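Local coordinates for dodecin (Thermus thermophilus, PDB 2UX9), which binds and sequesters flavins such as FMN and FAD, and also coenzyme A, probably as a storage protein built as a hollow dodecameric sphere, at residues Ala21-Ala24 and Ala25-Arg28. The protein carries 1 engineered substitution. Residues are numbered along the deposited sequence; the frame is centred on the assembly and turned at random.
With COA (coenzyme A), chain Q.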
ATOM      1  N   ALA C  21      -8.208  19.946 -14.697  1.00 11.97           N
ATOM      2  CA  ALA C  21      -8.982  19.422 -13.571  1.00 12.01           C
ATOM      3  C   ALA C  21      -8.359  19.836 -12.235  1.00 12.29           C
ATOM      4  O   ALA C  21      -9.057  20.266 -11.307  1.00 12.57           O
ATOM      5  CB  ALA C  21      -9.092  17.913 -13.669  1.00 12.42           C
ATOM      6  N   ILE C  22      -7.034  19.748 -12.146  1.00 12.64           N
ATOM      7  CA  ILE C  22      -6.335  20.218 -10.954  1.00 12.73           C
ATOM      8  C   ILE C  22      -6.607  21.710 -10.748  1.00 12.42           C
ATOM      9  O   ILE C  22      -6.936  22.150  -9.648  1.00 12.58           O
ATOM     10  CB  ILE C  22      -4.825  19.960 -11.077  1.00 12.86           C
ATOM     11  CG1 ILE C  22      -4.552  18.449 -11.053  1.00 13.52           C
ATOM     12  CG2 ILE C  22      -4.067  20.661  -9.958  1.00 13.25           C
ATOM     13  CD1 ILE C  22      -3.148  18.056 -11.481  1.00 13.88           C
ATOM     14  N   GLN C  23      -6.472  22.491 -11.810  1.00 12.40           N
ATOM     15  CA  GLN C  23      -6.662  23.931 -11.705  1.00 12.53           C
ATOM     16  C   GLN C  23      -8.087  24.292 -11.294  1.00 12.95           C
ATOM     17  O   GLN C  23      -8.288  25.256 -10.565  1.00 13.04           O
ATOM     18  CB  GLN C  23      -6.292  24.635 -13.019  1.00 12.54           C
ATOM     19  CG  GLN C  23      -4.798  24.586 -13.375  1.00 12.90           C
ATOM     20  CD  GLN C  23      -3.961  25.640 -12.674  1.00 13.85           C
ATOM     21  OE1 GLN C  23      -4.192  25.984 -11.518  1.00 15.24           O
ATOM     22  NE2 GLN C  23      -2.953  26.146 -13.377  1.00 14.88           N
ATOM     23  N   ALA C  24      -9.073  23.525 -11.749  1.00 13.37           N
ATOM     24  CA  ALA C  24     -10.460  23.778 -11.358  1.00 13.29           C
ATOM     25  C   ALA C  24     -10.638  23.593  -9.854  1.00 12.90           C
ATOM     26  O   ALA C  24     -11.311  24.395  -9.191  1.00 13.18           O
ATOM     27  CB  ALA C  24     -11.416  22.861 -12.117  1.00 13.71           C
ATOM     28  N   ALA C  25     -10.045  22.546  -9.295  1.00 12.61           N
ATOM     29  CA  ALA C  25     -10.152  22.331  -7.849  1.00 12.38           C
ATOM     30  C   ALA C  25      -9.506  23.482  -7.087  1.00 12.60           C
ATOM     31  O   ALA C  25     -10.068  23.996  -6.126  1.00 12.58           O
ATOM     32  CB  ALA C  25      -9.545  21.001  -7.435  1.00 12.80           C
ATOM     33  N   LEU C  26      -8.337  23.907  -7.544  1.00 12.96           N
ATOM     34  CA  LEU C  26      -7.609  24.961  -6.860  1.00 13.00           C
ATOM     35  C   LEU C  26      -8.287  26.318  -7.005  1.00 12.99           C
ATOM     36  O   LEU C  26      -8.236  27.120  -6.087  1.00 13.41           O
ATOM     37  CB  LEU C  26      -6.162  25.031  -7.353  1.00 13.17           C
ATOM     38  CG  LEU C  26      -5.303  23.788  -7.117  1.00 13.89           C
ATOM     39  CD1 LEU C  26      -3.849  24.005  -7.531  1.00 13.43           C
ATOM     40  CD2 LEU C  26      -5.363  23.361  -5.661  1.00 16.31           C
ATOM     41  N   ALA C  27      -8.904  26.579  -8.159  1.00 12.91           N
ATOM     42  CA  ALA C  27      -9.639  27.824  -8.364  1.00 12.99           C
ATOM     43  C   ALA C  27     -10.828  27.907  -7.417  1.00 13.24           C
ATOM     44  O   ALA C  27     -11.115  28.958  -6.847  1.00 13.56           O
ATOM     45  CB  ALA C  27     -10.110  27.930  -9.792  1.00 13.36           C
ATOM     46  N   ARG C  28     -11.525  26.798  -7.227  1.00 13.24           N
ATOM     47  CA  ARG C  28     -12.625  26.789  -6.278  1.00 13.10           C
ATOM     48  C   ARG C  28     -12.091  26.933  -4.855  1.00 13.02           C
ATOM     49  O   ARG C  28     -12.642  27.697  -4.061  1.00 13.77           O
ATOM     50  CB  ARG C  28     -13.454  25.512  -6.412  1.00 13.21           C
ATOM     51  CG  ARG C  28     -14.523  25.343  -5.338  1.00 13.62           C
ATOM     52  CD  ARG C  28     -15.475  26.530  -5.251  1.00 13.97           C
ATOM     53  NE  ARG C  28     -16.432  26.350  -4.158  1.00 14.58           N
ATOM     54  CZ  ARG C  28     -16.183  26.614  -2.879  1.00 14.48           C
ATOM     55  NH1 ARG C  28     -15.002  27.068  -2.481  1.00 15.25           N
ATOM     56  NH2 ARG C  28     -17.129  26.399  -1.978  1.00 15.81           N
TER
HETATM   57  N1A COA Q1074      -7.000  29.536   8.309  1.00 13.32           N
HETATM   58  C2A COA Q1074      -8.139  29.598   9.094  1.00 12.79           C
HETATM   59  N3A COA Q1074      -9.366  29.804   8.528  1.00 13.50           N
HETATM   60  C4A COA Q1074      -9.479  29.955   7.195  1.00 13.11           C
HETATM   61  C5A COA Q1074      -8.343  29.892   6.381  1.00 11.68           C
HETATM   62  C6A COA Q1074      -7.095  29.677   6.947  1.00 12.41           C
HETATM   63  N6A COA Q1074      -5.989  29.546   6.200  1.00 13.40           N
HETATM   64  N7A COA Q1074      -8.753  30.074   5.115  1.00 13.57           N
HETATM   65  C8A COA Q1074     -10.094  30.245   5.096  1.00 14.70           C
HETATM   66  N9A COA Q1074     -10.548  30.159   6.386  1.00 14.22           N
HETATM   67  C1B COA Q1074     -11.950  30.086   6.823  1.00 17.54           C
HETATM   68  C2B COA Q1074     -12.866  31.108   6.178  1.00 17.92           C
HETATM   69  O2B COA Q1074     -12.764  32.399   6.728  1.00 20.37           O
HETATM   70  C3B COA Q1074     -14.208  30.470   6.425  1.00 20.37           C
HETATM   71  O3B COA Q1074     -14.624  30.676   7.748  1.00 20.53           O
HETATM   72  P3B COA Q1074     -16.075  31.287   8.077  1.00 23.18           P
HETATM   73  O7A COA Q1074     -16.195  31.241   9.576  1.00 24.87           O
HETATM   74  O8A COA Q1074     -16.199  32.660   7.489  1.00 26.58           O
HETATM   75  O9A COA Q1074     -17.109  30.363   7.477  1.00 26.56           O
HETATM   76  C4B COA Q1074     -13.905  29.003   6.213  1.00 19.01           C
HETATM   77  O4B COA Q1074     -12.502  28.854   6.402  1.00 17.53           O
HETATM   78  C5B COA Q1074     -14.364  28.638   4.809  1.00 21.11           C
HETATM   79  O5B COA Q1074     -15.780  28.680   4.751  1.00 23.66           O
HETATM   80  P1A COA Q1074     -16.678  27.358   4.561  1.00 24.48           P
HETATM   81  O1A COA Q1074     -18.038  27.538   5.213  1.00 24.85           O
HETATM   82  O2A COA Q1074     -15.977  26.116   5.077  1.00 23.57           O
HETATM   83  O3A COA Q1074     -16.977  27.295   2.992  1.00 23.68           O
HETATM   84  P2A COA Q1074     -16.233  26.401   1.900  1.00 23.25           P
HETATM   85  O4A COA Q1074     -16.871  26.936   0.661  1.00 24.18           O
HETATM   86  O5A COA Q1074     -14.749  26.645   1.916  1.00 25.37           O
HETATM   87  O6A COA Q1074     -16.618  24.861   2.179  1.00 20.94           O
HETATM   88  CBP COA Q1074     -17.941  22.948   2.799  1.00 21.99           C
HETATM   89  CCP COA Q1074     -17.941  24.442   2.466  1.00 22.22           C
HETATM   90  CDP COA Q1074     -19.352  22.522   3.192  1.00 23.19           C
HETATM   91  CEP COA Q1074     -17.507  22.172   1.562  1.00 22.50           C
HETATM   92  CAP COA Q1074     -16.959  22.658   3.928  1.00 21.82           C
HETATM   93  OAP COA Q1074     -17.137  23.583   4.978  1.00 21.99           O
HETATM   94  C9P COA Q1074     -17.088  21.261   4.441  1.00 23.37           C
HETATM   95  O9P COA Q1074     -16.598  20.204   3.678  1.00 21.61           O
HETATM   96  N8P COA Q1074     -17.676  21.026   5.602  1.00 25.39           N
HETATM   97  C7P COA Q1074     -18.411  19.781   5.779  1.00 26.27           C
HETATM   98  C6P COA Q1074     -18.424  19.414   7.236  1.00 25.70           C
HETATM   99  C5P COA Q1074     -18.806  17.978   7.435  1.00 22.86           C
HETATM  100  O5P COA Q1074     -17.995  17.063   7.242  1.00 20.22           O
HETATM  101  N4P COA Q1074     -20.048  17.804   7.856  1.00 22.14           N
HETATM  102  C3P COA Q1074     -20.378  16.706   8.740  1.00 22.80           C
HETATM  103  C2P COA Q1074     -21.219  15.718   7.953  1.00 22.81           C
HETATM  104  S1P COA Q1074     -21.496  14.206   8.889  1.00 25.37           S
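Arg28 NH2 donates to COA O4A at 2.7 Å in an almost straight hydrogen bond, 173° at the hydrogen. The phosphate oxygen meets the guanidinium at its edge and in its plane, reached by a single N-H, that of NH2. Arg28 belongs to the coenzyme A site, which neighbouring subunits share. With CG anti to the backbone N (chi1 173°) and a bend at chi2 (55°), the side chain runs off from the preceding turn toward the diphosphate of coenzyme A. NH1 is hydrogen-bonded to Thr32 OG1, one turn further on; this second bond probably helps fix the rotation of the guanidinium, and Thr32 OG1 also bonds to coenzyme A. A leucine in place of Arg28 would probably leave the diphosphate without this positive partner and Thr32 without its link to NH1. The backbone behind is regular alpha-helix with four successive i to i+4 bonds, from Ala25 N to Ala21 O through Arg28 N to Ala24 O. Shortest of these four is Ala27 N to Gln23 O at 2.8 Å, its donor tilted from the carbonyl plane. Ile22 and Leu26, also one turn apart, lie side by side and point the same way; Ile22 CG2, anti to the backbone N, is the branch that packs against Leu26 CD1 at 4.1 Å. The amide of Gln23 turns to another chain, where OE1 accepts a hydrogen bond from Val53 N of a second subunit. Helix 18-32 packs on the antiparallel sheet of the dodecin fold: Ala21 and Ile22 touch Val58, and Ile22 and Ala25 touch Leu60, both of strand 52-65, and Ile22 and Leu26 touch Phe39 of strand 36-49, while Ala24 and Arg28 pack on Gly2 and Val4, respectively, of a third subunit.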